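Local structure of putative glucoamylase (Bacteroides caccae ATCC 43185, 4QT9) at residues G127-G132 and G195-F200; D176-G181 and W188-T193. The protein probably hydrolyses glycosidic bonds of alpha-glucans, as a putative glucoamylase with an alpha/alpha toroid fold. One frame throughout, in Å; residues are numbered along the deposited sequence.

Contact 1: G127-G132 and G195-F200; sequences GQKDNG and GWEMDF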
ATOM      1  N   GLY A 127     -16.761   1.759  -9.747  1.00 40.25           N
ATOM      2  CA  GLY A 127     -18.099   2.263  -9.453  1.00 40.79           C
ATOM      3  C   GLY A 127     -18.540   2.937 -10.738  1.00 45.58           C
ATOM      4  O   GLY A 127     -17.681   3.233 -11.572  1.00 45.99           O
ATOM      5  N   GLN A 128     -19.847   3.170 -10.945  1.00 42.41           N
ATOM      6  CA  GLN A 128     -20.364   3.766 -12.201  1.00 42.91           C
ATOM      7  C   GLN A 128     -19.524   4.971 -12.708  1.00 44.48           C
ATOM      8  O   GLN A 128     -18.943   4.918 -13.795  1.00 43.77           O
ATOM      9  CB  GLN A 128     -21.837   4.203 -12.041  1.00 45.56           C
ATOM     10  CG  GLN A 128     -22.583   4.427 -13.366  1.00 61.08           C
ATOM     11  CD  GLN A 128     -23.807   5.310 -13.219  1.00 87.58           C
ATOM     12  OE1 GLN A 128     -24.692   5.074 -12.386  1.00 86.27           O
ATOM     13  NE2 GLN A 128     -23.900   6.333 -14.060  1.00 81.39           N
ATOM     14  N   LYS A 129     -19.436   6.021 -11.903  1.00 39.06           N
ATOM     15  CA  LYS A 129     -18.731   7.238 -12.282  1.00 37.58           C
ATOM     16  C   LYS A 129     -17.195   7.155 -12.039  1.00 38.04           C
ATOM     17  O   LYS A 129     -16.475   8.055 -12.450  1.00 39.39           O
ATOM     18  CB  LYS A 129     -19.368   8.444 -11.585  1.00 39.66           C
ATOM     19  CG  LYS A 129     -20.820   8.647 -12.030  1.00 46.79           C
ATOM     20  CD  LYS A 129     -21.496   9.820 -11.354  1.00 55.48           C
ATOM     21  CE  LYS A 129     -22.840  10.114 -11.977  1.00 59.69           C
ATOM     22  NZ  LYS A 129     -23.489  11.300 -11.351  1.00 69.73           N
ATOM     23  N   ASP A 130     -16.701   6.055 -11.462  1.00 31.18           N
ATOM     24  CA  ASP A 130     -15.277   5.831 -11.250  1.00 29.37           C
ATOM     25  C   ASP A 130     -14.775   4.906 -12.387  1.00 33.01           C
ATOM     26  O   ASP A 130     -14.455   3.733 -12.171  1.00 32.89           O
ATOM     27  CB  ASP A 130     -15.026   5.261  -9.835  1.00 29.96           C
ATOM     28  CG  ASP A 130     -13.565   5.159  -9.410  1.00 32.04           C
ATOM     29  OD1 ASP A 130     -12.671   5.511 -10.226  1.00 33.49           O
ATOM     30  OD2 ASP A 130     -13.313   4.703  -8.280  1.00 29.42           O
ATOM     31  N   ASN A 131     -14.777   5.441 -13.619  1.00 29.08           N
ATOM     32  CA  ASN A 131     -14.400   4.724 -14.850  1.00 28.61           C
ATOM     33  C   ASN A 131     -13.156   5.360 -15.512  1.00 30.85           C
ATOM     34  O   ASN A 131     -12.915   5.181 -16.693  1.00 31.07           O
ATOM     35  CB  ASN A 131     -15.597   4.743 -15.830  1.00 28.52           C
ATOM     36  CG  ASN A 131     -16.001   6.127 -16.333  1.00 42.55           C
ATOM     37  OD1 ASN A 131     -15.663   7.167 -15.760  1.00 39.51           O
ATOM     38  ND2 ASN A 131     -16.774   6.172 -17.389  1.00 29.26           N
ATOM     39  N   GLY A 132     -12.411   6.148 -14.765  1.00 27.27           N
ATOM     40  CA  GLY A 132     -11.264   6.832 -15.345  1.00 26.51           C
ATOM     41  C   GLY A 132     -10.046   6.693 -14.476  1.00 28.82           C
ATOM     42  O   GLY A 132      -9.762   5.618 -13.971  1.00 27.17           O
ATOM     43  N   GLY A 195     -16.291  13.557 -16.056  1.00 33.31           N
ATOM     44  CA  GLY A 195     -15.417  14.660 -15.657  1.00 31.91           C
ATOM     45  C   GLY A 195     -14.950  14.594 -14.215  1.00 33.71           C
ATOM     46  O   GLY A 195     -14.352  13.594 -13.796  1.00 31.88           O
ATOM     47  N   TRP A 196     -15.277  15.650 -13.441  1.00 29.10           N
ATOM     48  CA  TRP A 196     -14.930  15.791 -12.022  1.00 28.26           C
ATOM     49  C   TRP A 196     -16.090  15.403 -11.066  1.00 35.84           C
ATOM     50  O   TRP A 196     -15.959  15.666  -9.871  1.00 35.99           O
ATOM     51  CB  TRP A 196     -14.473  17.247 -11.725  1.00 25.13           C
ATOM     52  CG  TRP A 196     -13.317  17.696 -12.583  1.00 24.76           C
ATOM     53  CD1 TRP A 196     -13.374  18.508 -13.683  1.00 27.35           C
ATOM     54  CD2 TRP A 196     -11.952  17.249 -12.481  1.00 23.77           C
ATOM     55  NE1 TRP A 196     -12.137  18.593 -14.273  1.00 25.48           N
ATOM     56  CE2 TRP A 196     -11.238  17.844 -13.547  1.00 26.77           C
ATOM     57  CE3 TRP A 196     -11.264  16.385 -11.597  1.00 23.91           C
ATOM     58  CZ2 TRP A 196      -9.872  17.612 -13.752  1.00 25.25           C
ATOM     59  CZ3 TRP A 196      -9.905  16.170 -11.797  1.00 24.16           C
ATOM     60  CH2 TRP A 196      -9.226  16.775 -12.862  1.00 24.47           C
ATOM     61  N   GLU A 197     -17.173  14.737 -11.561  1.00 34.72           N
ATOM     62  CA  GLU A 197     -18.382  14.381 -10.783  1.00 36.58           C
ATOM     63  C   GLU A 197     -18.138  13.574  -9.479  1.00 40.17           C
ATOM     64  O   GLU A 197     -18.947  13.695  -8.548  1.00 40.91           O
ATOM     65  CB  GLU A 197     -19.418  13.652 -11.644  1.00 39.39           C
ATOM     66  CG  GLU A 197     -20.368  14.632 -12.313  1.00 54.73           C
ATOM     67  CD  GLU A 197     -21.150  14.109 -13.504  1.00 82.93           C
ATOM     68  OE1 GLU A 197     -21.896  13.113 -13.349  1.00 74.43           O
ATOM     69  OE2 GLU A 197     -21.046  14.730 -14.588  1.00 78.95           O
HETATM   70  N   MSE A 198     -17.028  12.817  -9.374  1.00 33.95           N
HETATM   71  CA  MSE A 198     -16.698  12.107  -8.123  1.00 31.30           C
HETATM   72  C   MSE A 198     -16.383  13.122  -7.029  1.00 36.55           C
HETATM   73  O   MSE A 198     -16.622  12.858  -5.856  1.00 35.94           O
HETATM   74  CB  MSE A 198     -15.536  11.123  -8.309  1.00 31.42           C
HETATM   75  CG  MSE A 198     -15.880   9.934  -9.207  1.00 36.15           C
HETATM   76 SE   MSE A 198     -16.872   8.565  -8.280  0.75 41.58          SE
HETATM   77  CE  MSE A 198     -18.685   9.377  -8.297  1.00 40.07           C
ATOM     78  N   ASP A 199     -15.852  14.288  -7.430  1.00 35.72           N
ATOM     79  CA  ASP A 199     -15.569  15.455  -6.588  1.00 35.70           C
ATOM     80  C   ASP A 199     -14.987  15.085  -5.199  1.00 37.87           C
ATOM     81  O   ASP A 199     -15.619  15.329  -4.164  1.00 38.20           O
ATOM     82  CB  ASP A 199     -16.864  16.280  -6.435  1.00 38.41           C
ATOM     83  CG  ASP A 199     -16.701  17.570  -5.667  1.00 48.01           C
ATOM     84  OD1 ASP A 199     -15.742  18.312  -5.958  1.00 47.27           O
ATOM     85  OD2 ASP A 199     -17.507  17.813  -4.736  1.00 55.39           O
ATOM     86  N   PHE A 200     -13.777  14.506  -5.190  1.00 31.24           N
ATOM     87  CA  PHE A 200     -13.127  14.151  -3.936  1.00 30.29           C
ATOM     88  C   PHE A 200     -11.744  14.835  -3.829  1.00 30.21           C
ATOM     89  O   PHE A 200     -10.744  14.206  -4.177  1.00 27.19           O
ATOM     90  CB  PHE A 200     -12.995  12.623  -3.802  1.00 32.37           C
ATOM     91  CG  PHE A 200     -12.782  12.101  -2.401  1.00 35.44           C
ATOM     92  CD1 PHE A 200     -11.730  12.562  -1.617  1.00 38.78           C
ATOM     93  CD2 PHE A 200     -13.603  11.109  -1.881  1.00 40.73           C
ATOM     94  CE1 PHE A 200     -11.534  12.084  -0.320  1.00 40.06           C
ATOM     95  CE2 PHE A 200     -13.398  10.622  -0.585  1.00 44.16           C
ATOM     96  CZ  PHE A 200     -12.356  11.111   0.182  1.00 41.41           C
TER
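Lys-129 and Asp-130 face Glu-197 and the selenomethionine Met-198 across two loops. The first loop begins with a type I turn from Gly-127 to Asp-130. The backbone N of Asp-130 closes it on Gly-127 O at 3.0 Å. Gln-128, within the turn, sends NE2 to Tyr-194 OH, next to the second segment.

Lys-129 meets both partners. Its CG stands anti to the carbonyl carbon (chi1 -63°), and the chain then runs out straight, which brings the ammonium group to Glu-197. NZ lies 3.1 Å from OE1 of Glu-197 in a salt bridge. The carboxylate receives it through the anti lone pair, on the side away from OE2. Lower down the same chain, CE of Met-198 presses against CB of Lys-129 at 3.5 Å, a close fit for two carbons. An alanine here would probably leave Glu-197 OE1 without its ammonium partner and strip the methylenes beyond CB from beside Met-198 CE.

Asp-130 comes next and is buried. Its CB sits 4.1 Å from SE of Met-198, which also lies 4.1 Å from the backbone N of Asp-130. The bent selenomethionine (chi2 -80°, chi3 79°) folds its SE and CE back against this turn. Met-198 itself belongs to a second type I turn, Trp-196 to Asp-199, with Asp-199 N bonded to Trp-196 O. The turns meet through side chains of both and, at Met-198, the backbone of the first.

The first loop links strands 123-124 and 133-134. The second runs from strand 189-190 toward helix 209-217. Both Asp-130 and Met-198 also touch His-189 of strand 189-190.

Contact 2: D176-G181 and W188-T193; sequences DWYRKG and WHWSPT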
ATOM      1  N   ASP A 176      -0.479  17.327 -12.335  1.00 24.26           N
ATOM      2  CA  ASP A 176      -0.984  18.689 -12.361  1.00 24.47           C
ATOM      3  C   ASP A 176      -2.404  18.754 -12.927  1.00 27.61           C
ATOM      4  O   ASP A 176      -3.179  19.596 -12.486  1.00 28.71           O
ATOM      5  CB  ASP A 176      -0.026  19.594 -13.149  1.00 26.89           C
ATOM      6  CG  ASP A 176      -0.432  21.045 -13.147  1.00 31.98           C
ATOM      7  OD1 ASP A 176      -0.063  21.763 -12.186  1.00 32.56           O
ATOM      8  OD2 ASP A 176      -1.107  21.471 -14.112  1.00 30.01           O
ATOM      9  N   TRP A 177      -2.752  17.892 -13.880  1.00 22.98           N
ATOM     10  CA  TRP A 177      -4.120  17.853 -14.415  1.00 23.04           C
ATOM     11  C   TRP A 177      -5.158  17.658 -13.294  1.00 25.25           C
ATOM     12  O   TRP A 177      -6.230  18.244 -13.342  1.00 26.41           O
ATOM     13  CB  TRP A 177      -4.274  16.714 -15.449  1.00 21.77           C
ATOM     14  CG  TRP A 177      -5.691  16.503 -15.888  1.00 23.31           C
ATOM     15  CD1 TRP A 177      -6.588  15.627 -15.356  1.00 26.34           C
ATOM     16  CD2 TRP A 177      -6.428  17.332 -16.793  1.00 24.08           C
ATOM     17  NE1 TRP A 177      -7.828  15.814 -15.926  1.00 26.43           N
ATOM     18  CE2 TRP A 177      -7.749  16.834 -16.837  1.00 28.01           C
ATOM     19  CE3 TRP A 177      -6.080  18.405 -17.635  1.00 25.84           C
ATOM     20  CZ2 TRP A 177      -8.727  17.375 -17.676  1.00 28.25           C
ATOM     21  CZ3 TRP A 177      -7.047  18.933 -18.485  1.00 28.53           C
ATOM     22  CH2 TRP A 177      -8.358  18.433 -18.486  1.00 29.38           C
ATOM     23  N   TYR A 178      -4.842  16.815 -12.310  1.00 21.08           N
ATOM     24  CA  TYR A 178      -5.729  16.433 -11.229  1.00 19.97           C
ATOM     25  C   TYR A 178      -5.905  17.545 -10.176  1.00 24.49           C
ATOM     26  O   TYR A 178      -6.575  17.331  -9.180  1.00 24.29           O
ATOM     27  CB  TYR A 178      -5.251  15.105 -10.631  1.00 21.53           C
ATOM     28  CG  TYR A 178      -5.570  13.933 -11.552  1.00 22.97           C
ATOM     29  CD1 TYR A 178      -4.810  13.689 -12.693  1.00 23.90           C
ATOM     30  CD2 TYR A 178      -6.651  13.090 -11.296  1.00 22.76           C
ATOM     31  CE1 TYR A 178      -5.146  12.667 -13.586  1.00 22.05           C
ATOM     32  CE2 TYR A 178      -6.982  12.053 -12.170  1.00 23.34           C
ATOM     33  CZ  TYR A 178      -6.247  11.871 -13.336  1.00 26.83           C
ATOM     34  OH  TYR A 178      -6.550  10.852 -14.212  1.00 25.23           O
ATOM     35  N   ARG A 179      -5.395  18.768 -10.450  1.00 22.74           N
ATOM     36  CA  ARG A 179      -5.631  19.935  -9.621  1.00 23.04           C
ATOM     37  C   ARG A 179      -6.935  20.599 -10.078  1.00 27.33           C
ATOM     38  O   ARG A 179      -7.298  21.647  -9.536  1.00 27.14           O
ATOM     39  CB  ARG A 179      -4.476  20.947  -9.719  1.00 24.53           C
ATOM     40  CG  ARG A 179      -3.132  20.515  -9.148  1.00 24.60           C
ATOM     41  CD  ARG A 179      -2.075  21.526  -9.570  1.00 21.44           C
ATOM     42  NE  ARG A 179      -2.321  22.862  -9.013  1.00 26.68           N
ATOM     43  CZ  ARG A 179      -1.775  23.980  -9.474  1.00 34.43           C
ATOM     44  NH1 ARG A 179      -0.968  23.948 -10.523  1.00 25.16           N
ATOM     45  NH2 ARG A 179      -2.044  25.147  -8.895  1.00 21.02           N
ATOM     46  N   LYS A 180      -7.594  20.038 -11.140  1.00 23.00           N
ATOM     47  CA  LYS A 180      -8.876  20.513 -11.697  1.00 23.69           C
ATOM     48  C   LYS A 180      -8.787  22.013 -12.060  1.00 30.42           C
ATOM     49  O   LYS A 180      -9.400  22.856 -11.408  1.00 32.00           O
ATOM     50  CB  LYS A 180     -10.026  20.230 -10.697  1.00 24.61           C
ATOM     51  CG  LYS A 180     -11.425  20.576 -11.194  1.00 30.63           C
ATOM     52  CD  LYS A 180     -12.478  20.284 -10.117  1.00 33.17           C
ATOM     53  CE  LYS A 180     -13.796  20.905 -10.482  1.00 44.28           C
ATOM     54  NZ  LYS A 180     -14.856  20.523  -9.523  1.00 52.08           N
ATOM     55  N   GLY A 181      -7.980  22.329 -13.064  1.00 28.58           N
ATOM     56  CA  GLY A 181      -7.796  23.706 -13.521  1.00 28.33           C
ATOM     57  C   GLY A 181      -7.003  24.627 -12.602  1.00 29.74           C
ATOM     58  O   GLY A 181      -7.258  25.832 -12.590  1.00 30.86           O
ATOM     59  N   TRP A 188      -9.008  12.982  -6.315  1.00 25.71           N
ATOM     60  CA  TRP A 188      -8.797  11.550  -6.390  1.00 25.12           C
ATOM     61  C   TRP A 188      -9.043  10.997  -7.806  1.00 27.32           C
ATOM     62  O   TRP A 188      -8.253  10.174  -8.289  1.00 26.96           O
ATOM     63  CB  TRP A 188      -9.742  10.842  -5.380  1.00 24.35           C
ATOM     64  CG  TRP A 188      -9.317   9.457  -4.984  1.00 25.27           C
ATOM     65  CD1 TRP A 188      -9.050   8.405  -5.819  1.00 27.95           C
ATOM     66  CD2 TRP A 188      -9.260   8.932  -3.646  1.00 25.39           C
ATOM     67  NE1 TRP A 188      -8.764   7.277  -5.086  1.00 27.11           N
ATOM     68  CE2 TRP A 188      -8.922   7.562  -3.750  1.00 29.39           C
ATOM     69  CE3 TRP A 188      -9.467   9.491  -2.364  1.00 26.92           C
ATOM     70  CZ2 TRP A 188      -8.737   6.751  -2.620  1.00 28.99           C
ATOM     71  CZ3 TRP A 188      -9.242   8.701  -1.247  1.00 28.97           C
ATOM     72  CH2 TRP A 188      -8.880   7.348  -1.378  1.00 29.51           C
ATOM     73  N   HIS A 189     -10.155  11.436  -8.449  1.00 21.39           N
ATOM     74  CA  HIS A 189     -10.592  10.930  -9.747  1.00 20.66           C
ATOM     75  C   HIS A 189     -10.830  11.944 -10.831  1.00 25.95           C
ATOM     76  O   HIS A 189     -11.159  13.104 -10.589  1.00 25.51           O
ATOM     77  CB  HIS A 189     -11.925  10.166  -9.615  1.00 21.42           C
ATOM     78  CG  HIS A 189     -12.067   9.340  -8.381  1.00 23.81           C
ATOM     79  ND1 HIS A 189     -12.617   9.869  -7.232  1.00 25.66           N
ATOM     80  CD2 HIS A 189     -11.793   8.032  -8.179  1.00 24.34           C
ATOM     81  CE1 HIS A 189     -12.662   8.865  -6.371  1.00 24.52           C
ATOM     82  NE2 HIS A 189     -12.142   7.756  -6.889  1.00 24.25           N
ATOM     83  N   TRP A 190     -10.764  11.430 -12.054  1.00 24.97           N
ATOM     84  CA  TRP A 190     -11.094  12.113 -13.293  1.00 26.83           C
ATOM     85  C   TRP A 190     -11.612  11.086 -14.269  1.00 33.40           C
ATOM     86  O   TRP A 190     -10.990  10.030 -14.479  1.00 33.05           O
ATOM     87  CB  TRP A 190      -9.937  12.927 -13.908  1.00 25.23           C
ATOM     88  CG  TRP A 190     -10.359  13.606 -15.177  1.00 27.18           C
ATOM     89  CD1 TRP A 190     -11.088  14.756 -15.283  1.00 30.66           C
ATOM     90  CD2 TRP A 190     -10.217  13.097 -16.515  1.00 27.42           C
ATOM     91  NE1 TRP A 190     -11.396  15.002 -16.595  1.00 31.11           N
ATOM     92  CE2 TRP A 190     -10.852  14.013 -17.379  1.00 32.23           C
ATOM     93  CE3 TRP A 190      -9.607  11.954 -17.066  1.00 28.69           C
ATOM     94  CZ2 TRP A 190     -10.849  13.857 -18.776  1.00 32.25           C
ATOM     95  CZ3 TRP A 190      -9.626  11.781 -18.447  1.00 31.02           C
ATOM     96  CH2 TRP A 190     -10.233  12.727 -19.288  1.00 32.64           C
ATOM     97  N   SER A 191     -12.749  11.409 -14.880  1.00 31.42           N
ATOM     98  CA  SER A 191     -13.388  10.529 -15.845  1.00 31.65           C
ATOM     99  C   SER A 191     -13.523  11.206 -17.207  1.00 36.80           C
ATOM    100  O   SER A 191     -13.937  12.365 -17.251  1.00 36.45           O
ATOM    101  CB  SER A 191     -14.767  10.127 -15.343  1.00 32.50           C
ATOM    102  OG  SER A 191     -15.534   9.602 -16.416  1.00 34.71           O
ATOM    103  N   PRO A 192     -13.277  10.488 -18.324  1.00 33.67           N
ATOM    104  CA  PRO A 192     -13.513  11.101 -19.649  1.00 34.87           C
ATOM    105  C   PRO A 192     -15.002  11.331 -19.940  1.00 38.53           C
ATOM    106  O   PRO A 192     -15.312  12.175 -20.771  1.00 38.70           O
ATOM    107  CB  PRO A 192     -12.921  10.091 -20.646  1.00 36.68           C
ATOM    108  CG  PRO A 192     -12.289   9.024 -19.828  1.00 40.58           C
ATOM    109  CD  PRO A 192     -12.821   9.090 -18.440  1.00 35.60           C
ATOM    110  N   THR A 193     -15.909  10.603 -19.247  1.00 34.25           N
ATOM    111  CA  THR A 193     -17.359  10.688 -19.439  0.50 35.21           C
ATOM    112  C   THR A 193     -18.017  11.573 -18.369  1.00 38.75           C
ATOM    113  O   THR A 193     -18.850  12.420 -18.691  1.00 39.35           O
ATOM    114  CB  THR A 193     -17.944   9.259 -19.432  0.50 44.27           C
ATOM    115  OG1 THR A 193     -17.368   8.534 -20.516  0.50 45.34           O
ATOM    116  CG2 THR A 193     -19.468   9.227 -19.550  0.50 44.02           C
TER
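Trp-177 points the edge of its indole at a face of the Trp-190 indole. This T-shaped pair is the tightly packed part of the contact. The planes stand at 86°, and the five-membered rings are 4.6 Å apart between centroids. NE1 of Trp-177 leads the approach and lies 3.4 Å from CG of Trp-190, above the ring and offset toward its rim. Beside it, CZ2 of Trp-177 reaches CE2 of Trp-190 at 4.0 Å. Both indoles have CG anti to their own backbone N (chi1 172° in Trp-177), which turns each toward the other segment. The opposite face of Trp-190 meets the backbone N of Pro-192.

Tyr-178 packs against the base of Trp-190. Its CE2 touches CB of Trp-190 at 3.5 Å, and the two side chains cross at about a right angle. The Tyr-178 hydroxyl bonds to Phe-108 O, which fixes the ring's far end.

The fold here is a short 3-10 segment, ending at Arg-179, laid against strand 189-190. That strand pairs antiparallel with strand 133-134. His-109 stacks on Trp-177 and meets Trp-190 edge-to-face, and Trp-196 meets both indoles, so an aromatic cluster forms at the surface of the toroid.

Arg-179 does not join this packing. It bridges to Asp-176, with NH1 2.9 Å from OD1 on the syn side of the carboxylate, and its NE bonds to Gln-183 O. The strand leaves through a well-held ST turn, in which the buried Ser-191 accepts the backbone N of Thr-193 on OG at 3.0 Å. The solvent side is at Pro-192 and Thr-193, which are exposed.

How the contacts relate
From the N terminus, the chain reaches 127-132 after strand 123-124, then passes through strand 133-134 and helices 135-152 and 157-172. It enters 176-181 and turns back at once into 188-193, so contact 2 closes a short loop. Only after that does 195-200 return to 127-132, and contact 1 closes a long loop around contact 2. The centres are about 9 Å apart. Direct bonds probably join them: Asn-131 OD1 with Ser-191 OG, and Phe-200 O with Trp-188 N. Segment 188-193, with strand 189-190, is the side of contact 2 that meets contact 1. Together they tie the loop after helix 157-172 to this strand and the 127-132 loop.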